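Local atomic coordinates of EmGH1 (Erythrobacter marinus, PDB entry 5Z87), a protein that probably hydrolyses beta-glucosidic bonds as a family 3 glycoside hydrolase, and may also act on xylosides and arabinofuranosides. Residues A[708-713]-A[723-728]; A[435-440]-A[525-530]. One frame throughout, in Å; residues are numbered along the deposited sequence. Where two conformers were deposited one is given.

Interaction 1. Residues A[708-713]-A[723-728]; sequences QLYIRD and KEMRGF. With MG (magnesium ion), chain E.
L709 faces both R726 and G727 across this antiparallel hairpin, a classic beta bulge in the fibronectin type III-like domain. The backbone bonds come first. L709 N gives a nearly straight bond to G727 O (2.9 Å, 170°). L709 O takes R726 N at 3.0 Å and, weakly, G727 N. Beyond the bulge, I711 and E724 exchange two backbone bonds.

Apolar contacts follow on the face of Q708, Y710 and M725. Y710 CE2 meets M725 CB at 3.8 Å. CG of M725 lies anti to its backbone N (chi1 169°), and the chain then bends at chi3. Its CE methyl ends 3.8 Å from Q708 CB and lies against the Y710 hydroxyl. On the other face, I711 CG1 meets R726 CG at 3.7 Å.

The polar groups form a third set. Y710 OH donates to Q708 OE1 at 2.6 Å, in the carbonyl plane. R726 NH2 makes a salt bridge to E724 OE2, with weak bond geometry, and NH1 bonds M725 O. E724 OE1 pairs with R720 and also accepts from a water that takes the D713 N-H. D713 OD1 binds magnesium at 2.0 Å, with four waters and I715 O completing the site. D713 OD2 pairs with R720. R720 thus bridges two carboxylates, which probably offsets their mutual repulsion beside the magnesium site.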
ATOM      1  N   GLN A 708      -8.273   0.474  28.102  1.00 25.03           N
ATOM      2  CA  GLN A 708      -7.212   0.566  27.101  1.00 19.02           C
ATOM      3  C   GLN A 708      -6.373   1.822  27.302  1.00 18.69           C
ATOM      4  O   GLN A 708      -6.911   2.929  27.419  1.00 23.19           O
ATOM      5  CB  GLN A 708      -7.803   0.531  25.685  1.00 19.05           C
ATOM      6  CG  GLN A 708      -8.573  -0.753  25.411  1.00 25.47           C
ATOM      7  CD  GLN A 708      -9.411  -0.721  24.140  1.00 24.53           C
ATOM      8  OE1 GLN A 708      -9.043  -0.111  23.125  1.00 21.21           O
ATOM      9  NE2 GLN A 708     -10.555  -1.384  24.192  1.00 19.05           N
ATOM     10  N   LEU A 709      -5.051   1.647  27.314  1.00 27.29           N
ATOM     11  CA  LEU A 709      -4.094   2.734  27.498  1.00 23.11           C
ATOM     12  C   LEU A 709      -3.308   2.972  26.207  1.00 23.62           C
ATOM     13  O   LEU A 709      -2.873   2.021  25.554  1.00 22.27           O
ATOM     14  CB  LEU A 709      -3.140   2.414  28.652  1.00 19.02           C
ATOM     15  CG  LEU A 709      -2.202   3.532  29.144  1.00 30.45           C
ATOM     16  CD1 LEU A 709      -2.952   4.542  29.997  1.00 25.68           C
ATOM     17  CD2 LEU A 709      -1.050   2.943  29.931  1.00 25.82           C
ATOM     18  N   TYR A 710      -3.138   4.247  25.840  1.00 19.61           N
ATOM     19  CA  TYR A 710      -2.427   4.653  24.633  1.00 17.22           C
ATOM     20  C   TYR A 710      -1.525   5.831  24.961  1.00 20.97           C
ATOM     21  O   TYR A 710      -1.749   6.559  25.934  1.00 18.71           O
ATOM     22  CB  TYR A 710      -3.378   5.087  23.504  1.00 17.82           C
ATOM     23  CG  TYR A 710      -4.391   4.067  23.059  1.00 18.29           C
ATOM     24  CD1 TYR A 710      -5.554   3.843  23.794  1.00 19.59           C
ATOM     25  CD2 TYR A 710      -4.215   3.352  21.868  1.00 17.61           C
ATOM     26  CE1 TYR A 710      -6.509   2.897  23.363  1.00 17.24           C
ATOM     27  CE2 TYR A 710      -5.159   2.418  21.431  1.00 18.98           C
ATOM     28  CZ  TYR A 710      -6.307   2.197  22.190  1.00 17.31           C
ATOM     29  OH  TYR A 710      -7.241   1.272  21.776  1.00 17.82           O
ATOM     30  N   ILE A 711      -0.507   6.040  24.124  1.00 19.20           N
ATOM     31  CA  ILE A 711       0.350   7.207  24.273  1.00 19.09           C
ATOM     32  C   ILE A 711       0.568   7.866  22.919  1.00 19.35           C
ATOM     33  O   ILE A 711       0.410   7.251  21.862  1.00 16.61           O
ATOM     34  CB  ILE A 711       1.718   6.876  24.911  1.00 17.08           C
ATOM     35  CG1 ILE A 711       2.549   6.026  23.952  1.00 19.05           C
ATOM     36  CG2 ILE A 711       1.541   6.180  26.276  1.00 16.42           C
ATOM     37  CD1 ILE A 711       4.020   6.284  24.042  1.00 29.31           C
ATOM     38  N   ARG A 712       0.935   9.144  22.971  0.54 18.46           N
ATOM     39  CA  ARG A 712       1.399   9.888  21.806  0.54 19.91           C
ATOM     40  C   ARG A 712       2.666  10.632  22.201  0.54 17.55           C
ATOM     41  O   ARG A 712       2.661  11.402  23.165  0.54 16.31           O
ATOM     42  CB  ARG A 712       0.325  10.863  21.298  0.54 19.62           C
ATOM     43  CG  ARG A 712       0.843  12.085  20.517  0.54 18.79           C
ATOM     44  CD  ARG A 712       1.399  11.724  19.140  0.54 19.52           C
ATOM     45  NE  ARG A 712       1.782  12.913  18.366  0.54 23.51           N
ATOM     46  CZ  ARG A 712       2.493  12.886  17.241  0.54 16.08           C
ATOM     47  NH1 ARG A 712       2.794  14.017  16.611  0.54 20.47           N
ATOM     48  NH2 ARG A 712       2.893  11.733  16.740  0.54 11.64           N
ATOM     49  N   ASP A 713       3.745  10.396  21.466  1.00 21.06           N
ATOM     50  CA  ASP A 713       4.985  11.142  21.646  1.00 17.60           C
ATOM     51  C   ASP A 713       4.855  12.390  20.775  1.00 20.11           C
ATOM     52  O   ASP A 713       5.018  12.326  19.550  1.00 20.32           O
ATOM     53  CB  ASP A 713       6.170  10.262  21.271  1.00 19.53           C
ATOM     54  CG  ASP A 713       7.498  10.929  21.509  1.00 22.61           C
ATOM     55  OD1 ASP A 713       7.525  12.060  22.056  1.00 21.07           O
ATOM     56  OD2 ASP A 713       8.515  10.319  21.117  1.00 22.79           O
ATOM     57  N   LYS A 723      -1.349   7.863  18.034  1.00 15.80           N
ATOM     58  CA  LYS A 723      -1.578   7.134  19.274  1.00 19.95           C
ATOM     59  C   LYS A 723      -1.092   5.703  19.100  1.00 18.38           C
ATOM     60  O   LYS A 723      -1.142   5.148  18.003  1.00 21.26           O
ATOM     61  CB  LYS A 723      -3.053   7.154  19.689  1.00 24.61           C
ATOM     62  CG  LYS A 723      -3.980   6.654  18.620  1.00 23.27           C
ATOM     63  CD  LYS A 723      -5.411   6.671  19.105  1.00 30.40           C
ATOM     64  CE  LYS A 723      -5.948   8.081  19.182  1.00 29.72           C
ATOM     65  NZ  LYS A 723      -7.321   8.130  18.569  1.00 37.63           N
ATOM     66  N   GLU A 724      -0.612   5.124  20.200  1.00 23.26           N
ATOM     67  CA  GLU A 724       0.011   3.799  20.223  1.00 27.42           C
ATOM     68  C   GLU A 724      -0.413   3.089  21.496  1.00 18.48           C
ATOM     69  O   GLU A 724      -0.100   3.569  22.593  1.00 19.74           O
ATOM     70  CB  GLU A 724       1.540   3.892  20.200  1.00 26.54           C
ATOM     71  CG  GLU A 724       2.089   5.127  19.542  1.00 31.99           C
ATOM     72  CD  GLU A 724       3.592   5.078  19.379  1.00 33.70           C
ATOM     73  OE1 GLU A 724       4.252   6.111  19.638  1.00 29.82           O
ATOM     74  OE2 GLU A 724       4.106   4.006  18.987  1.00 37.82           O
ATOM     75  N   MET A 725      -1.087   1.948  21.361  1.00 15.69           N
ATOM     76  CA  MET A 725      -1.485   1.201  22.546  1.00 19.00           C
ATOM     77  C   MET A 725      -0.259   0.726  23.320  1.00 23.94           C
ATOM     78  O   MET A 725       0.699   0.199  22.739  1.00 18.85           O
ATOM     79  CB  MET A 725      -2.358   0.010  22.169  1.00 20.84           C
ATOM     80  CG  MET A 725      -2.584  -0.939  23.336  1.00 21.07           C
ATOM     81  SD  MET A 725      -3.851  -2.187  23.003  1.00 20.47           S
ATOM     82  CE  MET A 725      -5.331  -1.288  23.473  1.00 19.00           C
ATOM     83  N   ARG A 726      -0.284   0.945  24.635  1.00 21.29           N
ATOM     84  CA  ARG A 726       0.781   0.511  25.522  1.00 23.22           C
ATOM     85  C   ARG A 726       0.290  -0.344  26.683  1.00 27.05           C
ATOM     86  O   ARG A 726       1.127  -0.853  27.432  1.00 26.97           O
ATOM     87  CB  ARG A 726       1.554   1.722  26.073  1.00 23.29           C
ATOM     88  CG  ARG A 726       2.398   2.449  25.023  1.00 26.40           C
ATOM     89  CD  ARG A 726       3.452   1.501  24.485  1.00 26.72           C
ATOM     90  NE  ARG A 726       4.366   2.100  23.515  1.00 23.22           N
ATOM     91  CZ  ARG A 726       4.214   2.009  22.197  1.00 29.99           C
ATOM     92  NH1 ARG A 726       3.158   1.384  21.698  1.00 27.18           N
ATOM     93  NH2 ARG A 726       5.100   2.566  21.373  1.00 28.75           N
ATOM     94  N   GLY A 727      -1.020  -0.524  26.853  1.00 23.84           N
ATOM     95  CA  GLY A 727      -1.539  -1.407  27.884  1.00 26.96           C
ATOM     96  C   GLY A 727      -3.018  -1.675  27.703  1.00 25.62           C
ATOM     97  O   GLY A 727      -3.731  -0.920  27.034  1.00 22.36           O
ATOM     98  N   PHE A 728      -3.471  -2.778  28.301  1.00 26.96           N
ATOM     99  CA  PHE A 728      -4.901  -3.040  28.406  1.00 23.09           C
ATOM    100  C   PHE A 728      -5.162  -3.955  29.595  1.00 27.72           C
ATOM    101  O   PHE A 728      -4.281  -4.692  30.044  1.00 25.92           O
ATOM    102  CB  PHE A 728      -5.478  -3.647  27.119  1.00 20.17           C
ATOM    103  CG  PHE A 728      -4.985  -5.035  26.816  1.00 25.00           C
ATOM    104  CD1 PHE A 728      -5.468  -6.139  27.515  1.00 20.02           C
ATOM    105  CD2 PHE A 728      -4.055  -5.241  25.809  1.00 20.23           C
ATOM    106  CE1 PHE A 728      -5.012  -7.419  27.225  1.00 23.56           C
ATOM    107  CE2 PHE A 728      -3.604  -6.521  25.507  1.00 25.24           C
ATOM    108  CZ  PHE A 728      -4.088  -7.615  26.218  1.00 20.88           C
TER
HETATM  109 MG    MG E 803       8.995  13.380  22.364  1.00 23.70          MG
HETATM  110  O   HOH W   1       3.431   8.512  19.543  1.00 21.93           O
HETATM  111  O   HOH W   2      10.384  11.865  21.747  1.00 17.08           O
HETATM  112  O   HOH W   3       7.461  14.732  22.885  1.00 22.23           O
HETATM  113  O   HOH W   4      10.548  14.745  22.260  1.00 20.45           O
HETATM  114  O   HOH W   5       9.461  12.706  24.397  1.00 24.06           O

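Interaction 2. Residues A[435-440]-A[525-530]; sequences RKMLVV and CDVIVM
The D526 carboxylate takes the backbone N-H groups of R435 and K436, where two neighbouring parallel strands of the mixed sheet in the family 3 C-terminal domain begin. The strands pair in register from M437 with V527 to V440 with M530, at 18° to each other.

The packed part lies along this pairing. L438 N bonds V527 O at 2.8 Å, and L438 O takes V529 N almost in line with the carbonyl. V440 N then reaches V529 O. On one face, I528 CG2 touches V440 CG1 at 3.8 Å and lies a little farther from L438 CD2. L438 and I528 extend alongside one another in a common direction. Helices 508-522 and 561-569 cover this face. On the other face, M437 SD meets V529 CG2 at 4.0 Å.

The solvent side is confined to R435 and D526. R435 is exposed and poorly ordered, and D526 is partly exposed. Yet the backbone here is held. D526 CG sits between its own backbone N and carbonyl carbon (chi1 40°), which turns the carboxylate to the other strand. OD2 accepts R435 N at 3.0 Å and OD1 accepts K436 N at 2.8 Å, each through its syn lone pair. The two bonds should fix the carboxylate's rotation. D526 N adds a weak bond to K436 O. Cutting D526 back to an alanine would probably leave the R435 and K436 amides without these acceptors and weaken the hold on the strand start.

K436 and C525 are buried. K436 runs past C525, and its NZ forms salt bridges with D524 and E478. C525 SG lies between this lysine chain and L438, 3.8 Å from K436 NZ and 3.7 Å from L438 CB.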
ATOM      1  N   ARG A 435     -41.065 -17.486  20.927  1.00 43.70           N
ATOM      2  CA  ARG A 435     -41.857 -18.647  20.556  1.00 44.85           C
ATOM      3  C   ARG A 435     -41.250 -19.431  19.399  1.00 39.39           C
ATOM      4  O   ARG A 435     -41.025 -20.637  19.526  1.00 50.96           O
ATOM      5  CB  ARG A 435     -43.303 -18.238  20.214  1.00 46.92           C
ATOM      6  CG  ARG A 435     -44.011 -19.247  19.298  1.00 69.03           C
ATOM      7  CD  ARG A 435     -45.521 -19.001  19.137  1.00 72.65           C
ATOM      8  NE  ARG A 435     -45.864 -18.313  17.888  1.00 72.26           N
ATOM      9  CZ  ARG A 435     -45.632 -18.778  16.659  1.00 73.63           C
ATOM     10  NH1 ARG A 435     -45.059 -19.961  16.470  1.00 79.08           N
ATOM     11  NH2 ARG A 435     -45.984 -18.055  15.602  1.00 71.67           N
ATOM     12  N   LYS A 436     -40.967 -18.789  18.267  1.00 37.39           N
ATOM     13  CA  LYS A 436     -40.453 -19.503  17.098  1.00 43.19           C
ATOM     14  C   LYS A 436     -39.347 -18.683  16.445  1.00 47.77           C
ATOM     15  O   LYS A 436     -39.615 -17.632  15.854  1.00 42.86           O
ATOM     16  CB  LYS A 436     -41.567 -19.799  16.100  1.00 38.22           C
ATOM     17  CG  LYS A 436     -41.182 -20.819  15.046  1.00 40.90           C
ATOM     18  CD  LYS A 436     -42.306 -21.032  14.042  1.00 52.53           C
ATOM     19  CE  LYS A 436     -42.056 -22.267  13.191  1.00 59.05           C
ATOM     20  NZ  LYS A 436     -41.693 -21.929  11.782  1.00 62.93           N
ATOM     21  N   MET A 437     -38.113 -19.182  16.522  1.00 43.55           N
ATOM     22  CA  MET A 437     -36.939 -18.495  15.998  1.00 37.57           C
ATOM     23  C   MET A 437     -36.469 -19.152  14.709  1.00 34.99           C
ATOM     24  O   MET A 437     -36.281 -20.373  14.665  1.00 37.65           O
ATOM     25  CB  MET A 437     -35.812 -18.500  17.029  1.00 35.26           C
ATOM     26  CG  MET A 437     -34.457 -18.135  16.448  1.00 34.99           C
ATOM     27  SD  MET A 437     -33.089 -18.523  17.547  1.00 28.94           S
ATOM     28  CE  MET A 437     -33.414 -17.539  18.998  1.00 22.86           C
ATOM     29  N   LEU A 438     -36.292 -18.345  13.662  1.00 30.68           N
ATOM     30  CA  LEU A 438     -35.678 -18.799  12.419  1.00 32.90           C
ATOM     31  C   LEU A 438     -34.170 -18.572  12.490  1.00 37.36           C
ATOM     32  O   LEU A 438     -33.723 -17.439  12.697  1.00 35.12           O
ATOM     33  CB  LEU A 438     -36.251 -18.050  11.221  1.00 30.97           C
ATOM     34  CG  LEU A 438     -35.488 -18.254   9.905  1.00 33.04           C
ATOM     35  CD1 LEU A 438     -35.646 -19.683   9.393  1.00 34.88           C
ATOM     36  CD2 LEU A 438     -35.919 -17.254   8.851  1.00 26.78           C
ATOM     37  N   VAL A 439     -33.396 -19.643  12.331  1.00 35.26           N
ATOM     38  CA  VAL A 439     -31.942 -19.571  12.217  1.00 31.76           C
ATOM     39  C   VAL A 439     -31.599 -19.796  10.752  1.00 31.09           C
ATOM     40  O   VAL A 439     -31.867 -20.874  10.210  1.00 35.50           O
ATOM     41  CB  VAL A 439     -31.253 -20.606  13.122  1.00 35.70           C
ATOM     42  CG1 VAL A 439     -29.737 -20.517  12.996  1.00 35.06           C
ATOM     43  CG2 VAL A 439     -31.667 -20.393  14.570  1.00 27.94           C
ATOM     44  N   VAL A 440     -31.019 -18.781  10.105  1.00 27.38           N
ATOM     45  CA  VAL A 440     -30.898 -18.745   8.651  1.00 25.93           C
ATOM     46  C   VAL A 440     -29.549 -18.162   8.245  1.00 29.87           C
ATOM     47  O   VAL A 440     -29.022 -17.255   8.899  1.00 24.27           O
ATOM     48  CB  VAL A 440     -32.056 -17.927   8.038  1.00 26.22           C
ATOM     49  CG1 VAL A 440     -32.211 -16.629   8.801  1.00 22.29           C
ATOM     50  CG2 VAL A 440     -31.812 -17.636   6.565  1.00 17.06           C
ATOM     51  N   CYS A 525     -42.242 -16.713  12.252  1.00 43.23           N
ATOM     52  CA  CYS A 525     -41.212 -16.620  13.277  1.00 37.48           C
ATOM     53  C   CYS A 525     -41.183 -15.215  13.864  1.00 36.28           C
ATOM     54  O   CYS A 525     -41.229 -14.228  13.124  1.00 36.88           O
ATOM     55  CB  CYS A 525     -39.850 -16.987  12.694  1.00 41.38           C
ATOM     56  SG  CYS A 525     -39.803 -18.656  11.965  1.00 39.50           S
ATOM     57  N   ASP A 526     -41.121 -15.128  15.194  1.00 35.76           N
ATOM     58  CA  ASP A 526     -41.019 -13.831  15.850  1.00 38.99           C
ATOM     59  C   ASP A 526     -39.585 -13.329  15.984  1.00 41.87           C
ATOM     60  O   ASP A 526     -39.390 -12.127  16.189  1.00 41.26           O
ATOM     61  CB  ASP A 526     -41.668 -13.868  17.241  1.00 31.88           C
ATOM     62  CG  ASP A 526     -41.387 -15.146  17.981  1.00 38.37           C
ATOM     63  OD1 ASP A 526     -41.555 -16.213  17.364  1.00 46.16           O
ATOM     64  OD2 ASP A 526     -41.010 -15.088  19.177  1.00 39.52           O
ATOM     65  N   VAL A 527     -38.584 -14.205  15.870  1.00 41.53           N
ATOM     66  CA  VAL A 527     -37.171 -13.833  15.923  1.00 37.65           C
ATOM     67  C   VAL A 527     -36.446 -14.457  14.735  1.00 41.46           C
ATOM     68  O   VAL A 527     -36.639 -15.644  14.437  1.00 35.29           O
ATOM     69  CB  VAL A 527     -36.514 -14.281  17.241  1.00 39.89           C
ATOM     70  CG1 VAL A 527     -35.020 -13.992  17.215  1.00 35.46           C
ATOM     71  CG2 VAL A 527     -37.174 -13.607  18.416  1.00 34.25           C
ATOM     72  N   ILE A 528     -35.617 -13.660  14.058  1.00 33.85           N
ATOM     73  CA  ILE A 528     -34.768 -14.115  12.958  1.00 31.05           C
ATOM     74  C   ILE A 528     -33.312 -13.889  13.357  1.00 39.08           C
ATOM     75  O   ILE A 528     -32.939 -12.773  13.741  1.00 33.84           O
ATOM     76  CB  ILE A 528     -35.083 -13.365  11.652  1.00 40.86           C
ATOM     77  CG1 ILE A 528     -36.557 -13.494  11.280  1.00 34.37           C
ATOM     78  CG2 ILE A 528     -34.194 -13.850  10.514  1.00 26.25           C
ATOM     79  CD1 ILE A 528     -36.904 -12.669  10.075  1.00 22.07           C
ATOM     80  N   VAL A 529     -32.495 -14.936  13.274  1.00 38.71           N
ATOM     81  CA  VAL A 529     -31.069 -14.849  13.593  1.00 29.93           C
ATOM     82  C   VAL A 529     -30.301 -15.197  12.330  1.00 34.59           C
ATOM     83  O   VAL A 529     -30.305 -16.359  11.898  1.00 28.30           O
ATOM     84  CB  VAL A 529     -30.662 -15.773  14.744  1.00 26.62           C
ATOM     85  CG1 VAL A 529     -29.158 -15.785  14.872  1.00 34.26           C
ATOM     86  CG2 VAL A 529     -31.296 -15.330  16.049  1.00 28.68           C
ATOM     87  N   MET A 530     -29.644 -14.196  11.735  1.00 26.37           N
ATOM     88  CA  MET A 530     -28.928 -14.372  10.475  1.00 23.73           C
ATOM     89  C   MET A 530     -27.457 -14.678  10.748  1.00 28.95           C
ATOM     90  O   MET A 530     -26.777 -13.924  11.459  1.00 26.32           O
ATOM     91  CB  MET A 530     -29.068 -13.124   9.609  1.00 23.77           C
ATOM     92  CG  MET A 530     -30.480 -12.548   9.634  1.00 26.84           C
ATOM     93  SD  MET A 530     -30.742 -11.266   8.407  1.00 32.46           S
ATOM     94  CE  MET A 530     -29.850  -9.886   9.143  1.00 26.98           C
TER

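Interaction 2 and interaction 1 belong to different domains and follow one another along the chain. Their centres are 42 Å apart, and their nearest atoms are about 24 Å apart, so they do not touch. Residues 435-440 and 525-530 are inner neighbours of a mixed sheet, joined through an intervening segment of 84 residues. Residues 708-713 and 723-728 belong to a hairpin with only nine residues between them. Interaction 1 holds D713 of a magnesium site; interaction 2 lies away from the annotated sites. Neither includes a residue of the dithiothreitol pocket, which draws on Y93, D313 and E541 among others.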